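Local coordinates for macrolide 2'-phosphotransferase MphH (Brachybacterium faecium, PDB 5UXD), which probably transfers a phosphate group, apparently from a guanine nucleotide, to the 2'-hydroxyl of macrolide antibiotics, and binds azithromycin, at residues F231-A236 / R261-M266; Y121-G126 / F241-Q246; V193-E198 / P225-M230. One frame throughout, in Å; residues are numbered along the deposited sequence. Where two conformers were deposited one is given.

Contact 1: residues F231-A236 / R261-M266; sequences FHQVSA and RHCTEM. With ZIT (azithromycin), chain C.
Gln233 and Val234 meet Cys263 and Thr264 where two helices of the C-terminal lobe of this kinase-like phosphotransferase fold cross. The helical segments 231-235 and 261-266 run almost perpendicular, at 88°, and their axes come within 8.8 Å. The contact is therefore small and rests on a few side chains. Gln233 carries most of it. Its chain bends at chi2 (-85°), which brings the amide over to helix 259-268 beside Thr264. Before the bend, Gln233 CB packs on Cys263 CB at 3.7 Å. The same CB also touches the ring of Phe241 from helix 238-250. Val234 adds a methyl group, with Val234 CG1 3.9 Å from Thr264 OG1.

The first residue of 231-236 lines the drug pocket. Phe231 belongs to the azithromycin site. Its CE1 lies 3.5 Å from C17 of the macrolide, an oblique approach, and its ring also meets that of Tyr200. The same short helix thus lines the pocket and docks on helix 259-268.

One hydrogen bond joins the two segments. Thr264 OG1 donates to Gln233 OE1 over 2.6 Å. The hydroxyl lies in the carbonyl plane and uses a lone pair of OE1, with a C=O...donor angle of 118°.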
loop_
_atom_site.group_PDB
_atom_site.type_symbol
_atom_site.label_atom_id
_atom_site.label_comp_id
_atom_site.label_asym_id
_atom_site.label_seq_id
_atom_site.Cartn_x
_atom_site.Cartn_y
_atom_site.Cartn_z
ATOM N N PHE A 231 9.573 -3.154 3.497
ATOM C CA PHE A 231 8.990 -3.205 4.836
ATOM C C PHE A 231 9.374 -4.496 5.554
ATOM O O PHE A 231 9.627 -4.489 6.767
ATOM C CB PHE A 231 7.462 -3.017 4.763
ATOM C CG PHE A 231 7.052 -1.697 4.122
ATOM C CD1 PHE A 231 7.242 -0.500 4.789
ATOM C CD2 PHE A 231 6.542 -1.657 2.825
ATOM C CE1 PHE A 231 6.899 0.714 4.191
ATOM C CE2 PHE A 231 6.198 -0.446 2.225
ATOM C CZ PHE A 231 6.380 0.735 2.912
ATOM N N HIS A 232 9.449 -5.608 4.818
ATOM C CA HIS A 232 9.980 -6.843 5.386
ATOM C C HIS A 232 11.454 -6.691 5.759
ATOM O O HIS A 232 11.884 -7.151 6.823
ATOM C CB HIS A 232 9.783 -7.992 4.397
ATOM C CG HIS A 232 9.936 -9.356 5.000
ATOM N ND1 HIS A 232 11.016 -10.166 4.736
ATOM C CD2 HIS A 232 9.157 -10.043 5.870
ATOM C CE1 HIS A 232 10.894 -11.300 5.404
ATOM N NE2 HIS A 232 9.776 -11.251 6.107
ATOM N N GLN A 233 12.240 -6.032 4.901
ATOM C CA GLN A 233 13.666 -5.912 5.165
ATOM C C GLN A 233 13.936 -5.147 6.452
ATOM O O GLN A 233 14.847 -5.509 7.212
ATOM C CB GLN A 233 14.382 -5.245 3.988
ATOM C CG GLN A 233 15.908 -5.429 4.020
ATOM C CD GLN A 233 16.610 -4.372 4.882
ATOM O OE1 GLN A 233 16.164 -3.228 4.951
ATOM N NE2 GLN A 233 17.711 -4.749 5.525
ATOM N N VAL A 234 13.158 -4.095 6.723
ATOM C CA VAL A 234 13.456 -3.297 7.907
ATOM C C VAL A 234 12.930 -3.940 9.192
ATOM O O VAL A 234 13.409 -3.596 10.284
ATOM C CB VAL A 234 12.933 -1.858 7.736
ATOM C CG1 VAL A 234 13.674 -1.139 6.595
ATOM C CG2 VAL A 234 11.447 -1.864 7.491
ATOM N N SER A 235 11.988 -4.893 9.111
ATOM C CA SER A 235 11.364 -5.441 10.312
ATOM C C SER A 235 11.785 -6.864 10.651
ATOM O O SER A 235 11.697 -7.254 11.822
ATOM C CB SER A 235 9.827 -5.396 10.196
ATOM O OG SER A 235 9.329 -6.302 9.218
ATOM N N ALA A 236 12.237 -7.621 9.695
ATOM C CA ALA A 236 12.558 -9.029 9.885
ATOM C C ALA A 236 14.049 -9.219 10.150
ATOM O O ALA A 236 14.869 -8.438 9.667
ATOM C CB ALA A 236 12.154 -9.824 8.640
ATOM N N ARG A 261 20.547 -3.253 1.396
ATOM C CA ARG A 261 21.089 -1.945 1.750
ATOM C C ARG A 261 20.153 -0.836 1.291
ATOM O O ARG A 261 19.778 0.044 2.075
ATOM C CB ARG A 261 22.484 -1.793 1.128
ATOM C CG ARG A 261 23.112 -0.401 1.199
ATOM C CD ARG A 261 24.325 -0.297 0.249
ATOM N NE ARG A 261 25.279 -1.384 0.462
ATOM C CZ ARG A 261 26.058 -1.909 -0.483
ATOM N NH1 ARG A 261 26.013 -1.451 -1.730
ATOM N NH2 ARG A 261 26.884 -2.898 -0.178
ATOM N N HIS A 262 19.777 -0.873 0.008
ATOM C CA HIS A 262 18.823 0.059 -0.591
ATOM C C HIS A 262 17.530 0.169 0.227
ATOM O O HIS A 262 17.034 1.275 0.475
ATOM C CB HIS A 262 18.529 -0.423 -2.022
ATOM C CG HIS A 262 17.620 0.467 -2.815
ATOM N ND1 HIS A 262 17.862 1.810 -3.005
ATOM C CD2 HIS A 262 16.491 0.188 -3.510
ATOM C CE1 HIS A 262 16.908 2.324 -3.766
ATOM N NE2 HIS A 262 16.061 1.361 -4.084
ATOM N N CYS A 263 16.974 -0.971 0.651
ATOM C CA CYS A 263 15.705 -0.965 1.390
ATOM C C CYS A 263 15.802 -0.133 2.667
ATOM O O CYS A 263 14.913 0.670 2.964
ATOM C CB CYS A 263 15.272 -2.396 1.739
ATOM S SG CYS A 263 14.661 -3.390 0.387
ATOM N N THR A 264 16.864 -0.338 3.453
ATOM C CA THR A 264 17.003 0.389 4.713
ATOM C C THR A 264 17.261 1.875 4.472
ATOM O O THR A 264 16.739 2.726 5.201
ATOM C CB THR A 264 18.118 -0.241 5.557
ATOM O OG1 THR A 264 17.591 -1.395 6.223
ATOM C CG2 THR A 264 18.648 0.747 6.622
ATOM N N GLU A 265 18.077 2.211 3.466
ATOM C CA GLU A 265 18.289 3.623 3.158
ATOM C C GLU A 265 16.991 4.276 2.714
ATOM O O GLU A 265 16.675 5.401 3.118
ATOM C CB GLU A 265 19.354 3.785 2.067
ATOM C CG GLU A 265 20.744 3.369 2.524
ATOM C CD GLU A 265 21.055 3.885 3.908
ATOM O OE1 GLU A 265 21.340 5.098 4.045
ATOM O OE2 GLU A 265 20.999 3.079 4.857
ATOM N N MET A 266 16.245 3.579 1.875
ATOM C CA MET A 266 14.991 4.104 1.367
ATOM C C MET A 266 13.983 4.350 2.484
ATOM O O MET A 266 13.285 5.348 2.485
ATOM C CB MET A 266 14.415 3.184 0.295
ATOM C CG MET A 266 13.207 3.762 -0.415
ATOM S SD MET A 266 12.957 3.046 -2.048
ATOM C CE MET A 266 13.098 1.305 -1.682
HETATM C C1 ZIT C . 4.702 3.242 7.741
HETATM C C2 ZIT C . 4.000 3.791 6.453
HETATM C C3 ZIT C . 3.993 5.293 6.606
HETATM C C4 ZIT C . 2.597 5.631 7.191
HETATM C C5 ZIT C . 2.396 7.145 7.381
HETATM C C6 ZIT C . 2.414 7.446 8.856
HETATM C C7 ZIT C . 1.036 7.160 9.495
HETATM C C8 ZIT C . 1.092 7.490 11.023
HETATM C C9 ZIT C . 1.105 6.188 11.873
HETATM N N10 ZIT C . 2.544 5.600 11.946
HETATM C C11 ZIT C . 2.586 4.154 12.078
HETATM C C12 ZIT C . 3.765 3.606 11.258
HETATM C C13 ZIT C . 3.757 2.098 10.991
HETATM C C14 ZIT C . 4.637 1.811 9.774
HETATM C C15 ZIT C . 4.911 0.322 9.687
HETATM C C16 ZIT C . 5.611 -0.021 8.334
HETATM C C17 ZIT C . 4.659 3.240 5.226
HETATM C C18 ZIT C . 1.540 5.017 6.308
HETATM C C19 ZIT C . 2.804 8.916 9.057
HETATM C C20 ZIT C . -0.044 8.320 11.385
HETATM C C21 ZIT C . 3.311 6.299 12.988
HETATM C C22 ZIT C . 2.692 3.738 13.532
HETATM C C23 ZIT C . 2.343 1.566 10.708
HETATM O O1 ZIT C . 5.795 3.667 8.066
HETATM O O6 ZIT C . 3.377 6.637 9.513
HETATM O O12 ZIT C . 4.990 3.928 11.872
HETATM O O13 ZIT C . 4.303 1.415 12.139
HETATM O O14 ZIT C . 3.967 2.207 8.562
HETATM C C1A ZIT C . 1.235 8.340 5.657
HETATM C C2A ZIT C . -0.120 8.522 5.007
HETATM C C3A ZIT C . 0.047 9.204 3.697
HETATM C C4A ZIT C . 0.768 10.480 3.861
HETATM C C5A ZIT C . 2.033 10.380 4.722
HETATM C C6A ZIT C . 2.552 11.706 5.096
HETATM C C7A ZIT C . -2.091 10.336 3.846
HETATM C C8A ZIT C . -1.182 9.909 1.695
HETATM O O1A ZIT C . 1.153 7.562 6.822
HETATM O O2A ZIT C . -0.781 7.268 4.824
HETATM N N3A ZIT C . -1.300 9.414 3.075
HETATM O O5A ZIT C . 1.823 9.646 5.977
HETATM C C1B ZIT C . 5.661 6.361 5.237
HETATM C C2B ZIT C . 6.031 6.361 3.775
HETATM C C3B ZIT C . 5.563 7.572 3.052
HETATM C C4B ZIT C . 5.994 8.803 3.756
HETATM C C5B ZIT C . 5.496 8.798 5.175
HETATM C C6B ZIT C . 5.932 10.084 5.813
HETATM C C7B ZIT C . 6.156 7.540 1.588
HETATM C C8B ZIT C . 3.503 6.919 1.954
HETATM O O1B ZIT C . 4.288 6.023 5.386
HETATM O O3B ZIT C . 4.121 7.597 3.022
HETATM O O4B ZIT C . 5.370 9.948 3.134
HETATM O O5B ZIT C . 5.973 7.637 5.952
#

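Contact 2: residues Y121-G126 / F241-Q246; sequences YARSLG and FEVALQ
Ala122 is the first residue of 121-126 to touch the partner helix, and it sits at the closest point of the two backbones. Ala122 CA is 4.5 Å from Ala244 CA. Its methyl group points at helix 238-250 and rests on Val243, with Ala122 CB 3.8 Å from Val243 CG1. The carbonyl of the same residue does more. Ala122 O receives a CA-H...O contact from Ala244 CA at 3.4 Å, and it also accepts the regular helix bond from Gly126 N.

Arg123 follows at the more exposed margin. Its contact is apolar: the methylene Arg123 CG lies 3.4 Å from Val243 CG1, a tight fit. Val243 places CG1 anti to its own backbone N (chi1 164°), which puts this one methyl against both Ala122 and Arg123.

Ser124 and Leu125 face other parts of the fold. Ser124 OG bonds Ile211 N, and Leu125 packs on His232. One turn after Ala122 comes Gly126. Gly126 CA approaches Ala244 O at 3.6 Å, a second CA-H...O contact in the reverse direction.

No conventional hydrogen bond links the segments. Segments 121-126 and 241-246 run in the same general direction, crossing at -36° with axes only 7.3 Å apart. Small residues four apart, Ala122 and Gly126, make such closeness possible. The arrangement resembles the small-xxx-small, GASright type of helix pair, here within the helical C-terminal lobe.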
loop_
_atom_site.group_PDB
_atom_site.type_symbol
_atom_site.label_atom_id
_atom_site.label_comp_id
_atom_site.label_asym_id
_atom_site.label_seq_id
_atom_site.Cartn_x
_atom_site.Cartn_y
_atom_site.Cartn_z
ATOM N N TYR A 121 5.742 -16.654 6.720
ATOM C CA TYR A 121 5.373 -15.368 6.126
ATOM C C TYR A 121 6.425 -14.895 5.129
ATOM O O TYR A 121 6.088 -14.347 4.069
ATOM C CB TYR A 121 5.174 -14.309 7.215
ATOM C CG TYR A 121 4.647 -12.995 6.674
ATOM C CD1 TYR A 121 3.282 -12.797 6.509
ATOM C CD2 TYR A 121 5.516 -11.958 6.316
ATOM C CE1 TYR A 121 2.785 -11.608 6.015
ATOM C CE2 TYR A 121 5.028 -10.765 5.812
ATOM C CZ TYR A 121 3.654 -10.599 5.671
ATOM O OH TYR A 121 3.144 -9.421 5.180
ATOM N N ALA A 122 7.701 -15.057 5.472
ATOM C CA ALA A 122 8.780 -14.666 4.566
ATOM C C ALA A 122 8.646 -15.372 3.220
ATOM O O ALA A 122 8.729 -14.729 2.163
ATOM C CB ALA A 122 10.144 -14.965 5.204
ATOM N N ARG A 123 8.418 -16.694 3.233
ATOM C CA ARG A 123 8.280 -17.389 1.950
ATOM C C ARG A 123 6.997 -17.003 1.227
ATOM O O ARG A 123 6.988 -16.887 -0.006
ATOM C CB ARG A 123 8.336 -18.911 2.133
ATOM C CG ARG A 123 9.677 -19.401 2.607
ATOM C CD ARG A 123 9.721 -20.904 2.758
ATOM N NE ARG A 123 9.538 -21.287 4.152
ATOM C CZ ARG A 123 8.458 -21.898 4.622
ATOM N NH1 ARG A 123 7.462 -22.228 3.806
ATOM N NH2 ARG A 123 8.387 -22.210 5.906
ATOM N N SER A 124 5.902 -16.793 1.961
ATOM C CA SER A 124 4.660 -16.369 1.327
ATOM C C SER A 124 4.818 -15.003 0.675
ATOM O O SER A 124 4.404 -14.797 -0.473
ATOM C CB SER A 124 3.535 -16.358 2.366
ATOM O OG SER A 124 2.337 -15.860 1.811
ATOM N N LEU A 125 5.443 -14.063 1.385
ATOM C CA LEU A 125 5.648 -12.722 0.845
ATOM C C LEU A 125 6.509 -12.751 -0.415
ATOM O O LEU A 125 6.163 -12.141 -1.434
ATOM C CB LEU A 125 6.280 -11.821 1.907
ATOM C CG LEU A 125 6.604 -10.425 1.363
ATOM C CD1 LEU A 125 5.309 -9.683 1.061
ATOM C CD2 LEU A 125 7.448 -9.629 2.342
ATOM N N GLY A 126 7.636 -13.455 -0.371
ATOM C CA GLY A 126 8.491 -13.514 -1.552
ATOM C C GLY A 126 7.781 -14.118 -2.750
ATOM O O GLY A 126 7.999 -13.698 -3.889
ATOM N N PHE A 241 14.767 -12.134 6.092
ATOM C CA PHE A 241 14.698 -11.435 4.808
ATOM C C PHE A 241 15.331 -12.271 3.698
ATOM O O PHE A 241 14.838 -12.286 2.562
ATOM C CB PHE A 241 15.368 -10.059 4.888
ATOM C CG PHE A 241 15.210 -9.235 3.612
ATOM C CD1 PHE A 241 13.961 -8.828 3.203
ATOM C CD2 PHE A 241 16.321 -8.890 2.828
ATOM C CE1 PHE A 241 13.789 -8.083 2.044
ATOM C CE2 PHE A 241 16.165 -8.128 1.647
ATOM C CZ PHE A 241 14.894 -7.733 1.262
ATOM N N GLU A 242 16.414 -12.999 4.009
ATOM C CA GLU A 242 17.039 -13.828 2.984
ATOM C C GLU A 242 16.116 -14.965 2.537
ATOM O O GLU A 242 16.124 -15.339 1.360
ATOM C CB GLU A 242 18.385 -14.365 3.486
ATOM C CG GLU A 242 19.076 -15.351 2.539
ATOM C CD GLU A 242 19.175 -14.840 1.102
ATOM O OE1 GLU A 242 18.885 -15.623 0.169
ATOM O OE2 GLU A 242 19.544 -13.660 0.906
ATOM N N VAL A 243 15.321 -15.532 3.458
ATOM C CA VAL A 243 14.317 -16.529 3.073
ATOM C C VAL A 243 13.306 -15.919 2.099
ATOM O O VAL A 243 12.886 -16.560 1.122
ATOM C CB VAL A 243 13.614 -17.090 4.329
ATOM C CG1 VAL A 243 12.317 -17.816 3.963
ATOM C CG2 VAL A 243 14.537 -18.033 5.112
ATOM N N ALA A 244 12.896 -14.671 2.348
ATOM C CA ALA A 244 12.000 -13.963 1.435
ATOM C C ALA A 244 12.642 -13.747 0.072
ATOM O O ALA A 244 11.989 -13.924 -0.961
ATOM C CB ALA A 244 11.596 -12.618 2.040
ATOM N N LEU A 245 13.916 -13.346 0.056
ATOM C CA LEU A 245 14.637 -13.168 -1.202
ATOM C C LEU A 245 14.753 -14.468 -1.989
ATOM O O LEU A 245 14.714 -14.457 -3.226
ATOM C CB LEU A 245 16.027 -12.605 -0.915
ATOM C CG LEU A 245 16.109 -11.138 -0.528
ATOM C CD1 LEU A 245 17.571 -10.800 -0.173
ATOM C CD2 LEU A 245 15.625 -10.283 -1.690
ATOM N N GLN A 246 14.962 -15.593 -1.299
ATOM C CA GLN A 246 15.065 -16.876 -1.993
ATOM C C GLN A 246 13.743 -17.250 -2.655
ATOM O O GLN A 246 13.713 -17.658 -3.822
ATOM C CB GLN A 246 15.503 -17.966 -1.007
ATOM C CG GLN A 246 15.347 -19.382 -1.529
ATOM C CD GLN A 246 16.475 -19.756 -2.467
ATOM O OE1 GLN A 246 17.552 -19.162 -2.412
ATOM N NE2 GLN A 246 16.239 -20.745 -3.332
#

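Contact 3: residues V193-E198 / P225-M230; sequences VLTHGE and PAKDLM
Asp228 reaches from the turn after Pro225 to the backbone of 195-197. From its CB, the CG goes anti to the carbonyl carbon (chi1 -74°). Asp228 CG then lies 3.4 Å from His196 N, and its two oxygens each take one of two successive amides. Asp228 OD1 accepts from Gly197 N at 2.9 Å in a nearly straight bond (176°). Asp228 OD2 accepts from His196 N at 2.9 Å, at 159°. Both oxygens use their syn lone pairs. OD2 also bonds His133 NE2 of helix 119-133.

Neighbouring groups extend the contact. Pro225 CG packs on Val193 CG2 at 3.6 Å. Lys227 NZ donates to a water, which in turn donates to Thr195 OG1. That hydroxyl also bonds Ala221 O.

His196-Gly197-Glu198 probably corresponds to the HGD motif of the family's catalytic loop, with Glu198 in place of the aspartate. Within the loop, Glu198 N bonds His196 ND1 in the ring plane at 3.0 Å. Leu215 O anchors His196 NE2 from outside. The buried Asp228 recalls the helix-F aspartate of protein kinases. Its bonding probably stabilises its negative charge and holds Glu198 in the azithromycin pocket, near His203, which binds magnesium in another structure of this protein.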
loop_
_atom_site.group_PDB
_atom_site.type_symbol
_atom_site.label_atom_id
_atom_site.label_comp_id
_atom_site.label_asym_id
_atom_site.label_seq_id
_atom_site.Cartn_x
_atom_site.Cartn_y
_atom_site.Cartn_z
ATOM N N VAL A 193 9.225 -2.859 -12.398
ATOM C CA VAL A 193 8.165 -3.860 -12.339
ATOM C C VAL A 193 6.904 -3.180 -11.829
ATOM O O VAL A 193 6.944 -2.081 -11.279
ATOM C CB VAL A 193 8.517 -5.036 -11.402
ATOM C CG1 VAL A 193 9.739 -5.826 -11.923
ATOM C CG2 VAL A 193 8.773 -4.511 -9.989
ATOM N N LEU A 194 5.770 -3.860 -11.993
ATOM C CA LEU A 194 4.553 -3.440 -11.310
ATOM C C LEU A 194 4.721 -3.663 -9.816
ATOM O O LEU A 194 5.084 -4.766 -9.388
ATOM C CB LEU A 194 3.350 -4.222 -11.824
ATOM C CG LEU A 194 2.040 -4.062 -11.037
ATOM C CD1 LEU A 194 1.580 -2.601 -11.030
ATOM C CD2 LEU A 194 0.936 -4.962 -11.591
ATOM N N THR A 195 4.497 -2.617 -9.026
ATOM C CA THR A 195 4.648 -2.718 -7.580
ATOM C C THR A 195 3.355 -2.330 -6.873
ATOM O O THR A 195 2.529 -1.579 -7.400
ATOM C CB THR A 195 5.793 -1.834 -7.046
ATOM O OG1 THR A 195 5.471 -0.447 -7.221
ATOM C CG2 THR A 195 7.121 -2.149 -7.757
ATOM N N HIS A 196 3.198 -2.859 -5.659
ATOM C CA HIS A 196 2.112 -2.449 -4.771
ATOM C C HIS A 196 2.385 -1.089 -4.118
ATOM O O HIS A 196 1.517 -0.207 -4.127
ATOM C CB HIS A 196 1.887 -3.518 -3.704
ATOM C CG HIS A 196 0.789 -3.185 -2.740
ATOM N ND1 HIS A 196 0.958 -2.294 -1.702
ATOM C CD2 HIS A 196 -0.489 -3.626 -2.653
ATOM C CE1 HIS A 196 -0.169 -2.192 -1.022
ATOM N NE2 HIS A 196 -1.061 -2.996 -1.574
ATOM N N GLY A 197 3.561 -0.921 -3.494
ATOM C CA GLY A 197 3.998 0.357 -2.948
ATOM C C GLY A 197 3.882 0.510 -1.445
ATOM O O GLY A 197 4.503 1.419 -0.878
ATOM N N GLU A 198 3.100 -0.332 -0.786
ATOM C CA GLU A 198 2.896 -0.219 0.651
ATOM C C GLU A 198 2.618 -1.612 1.207
ATOM O O GLU A 198 1.649 -1.848 1.935
ATOM C CB GLU A 198 1.775 0.771 0.966
ATOM C CG GLU A 198 2.196 1.863 1.942
ATOM C CD GLU A 198 1.195 2.994 2.027
ATOM O OE1 GLU A 198 1.432 4.054 1.410
ATOM O OE2 GLU A 198 0.168 2.817 2.709
ATOM N N PRO A 225 11.463 -2.370 -7.814
ATOM C CA PRO A 225 11.034 -3.629 -7.168
ATOM C C PRO A 225 11.245 -3.658 -5.660
ATOM O O PRO A 225 10.520 -4.373 -4.948
ATOM C CB PRO A 225 11.907 -4.684 -7.864
ATOM C CG PRO A 225 12.252 -4.067 -9.208
ATOM C CD PRO A 225 12.397 -2.596 -8.935
ATOM N N ALA A 226 12.234 -2.916 -5.148
ATOM C CA ALA A 226 12.538 -2.965 -3.719
ATOM C C ALA A 226 11.405 -2.424 -2.862
ATOM O O ALA A 226 11.297 -2.781 -1.679
ATOM C CB ALA A 226 13.813 -2.169 -3.434
ATOM N N LYS A 227 10.584 -1.531 -3.413
ATOM C CA LYS A 227 9.498 -0.947 -2.631
ATOM C C LYS A 227 8.651 -2.012 -1.950
ATOM O O LYS A 227 8.155 -1.796 -0.833
ATOM C CB LYS A 227 8.613 -0.087 -3.525
ATOM C CG LYS A 227 9.297 1.116 -4.108
ATOM C CD LYS A 227 8.328 1.881 -5.002
ATOM C CE LYS A 227 7.168 2.461 -4.197
ATOM N NZ LYS A 227 6.334 3.384 -5.026
ATOM N N ASP A 228 8.488 -3.171 -2.593
ATOM C CA ASP A 228 7.590 -4.196 -2.080
ATOM C C ASP A 228 8.285 -5.171 -1.140
ATOM O O ASP A 228 7.611 -5.997 -0.519
ATOM C CB ASP A 228 6.935 -4.971 -3.238
ATOM C CG ASP A 228 5.861 -4.159 -3.948
ATOM O OD1 ASP A 228 5.370 -3.202 -3.326
ATOM O OD2 ASP A 228 5.515 -4.474 -5.114
ATOM N N LEU A 229 9.606 -5.095 -1.035
ATOM C CA LEU A 229 10.362 -5.898 -0.096
ATOM C C LEU A 229 10.890 -5.089 1.078
ATOM O O LEU A 229 11.282 -5.678 2.085
ATOM C CB LEU A 229 11.548 -6.579 -0.807
ATOM C CG LEU A 229 11.123 -7.543 -1.918
ATOM C CD1 LEU A 229 12.319 -7.886 -2.829
ATOM C CD2 LEU A 229 10.537 -8.791 -1.306
ATOM N N MET A 230 10.909 -3.782 0.887
ATOM C CA MET A 230 11.491 -2.937 2.000
ATOM C C MET A 230 10.896 -2.978 3.447
ATOM O O MET A 230 11.573 -3.028 4.534
ATOM C CB MET A 230 11.528 -1.483 1.558
ATOM C CG MET A 230 10.163 -0.867 1.420
ATOM S SD MET A 230 10.300 0.852 0.931
ATOM C CE MET A 230 11.489 1.429 2.120
HETATM O O HOH W 1 4.380 1.761 -5.809
HETATM O O HOH W 2 7.092 1.268 -0.497
#

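Contacts 2 and 3 are buried, whereas contact 1 is only partly so. Contact 3 lies nearest the centre of the chain and is the most polar, with a carboxylate, backbone amides and waters. Contact 2 relies on apolar packing, much of it by small residues, and on CA-H...O contacts. Contact 1 mixes packing with one side-chain hydrogen bond. The elements interlock. His232 of helix 230-235 packs against Ala244 of contact 2. Met230 leads from contact 3 into that helix, and its CA lies against Cys263 SG. Phe241 reaches Leu229. Azithromycin is touched from two sites, by Phe231 of contact 1 and Glu198 of contact 3; contact 2 lies away from it.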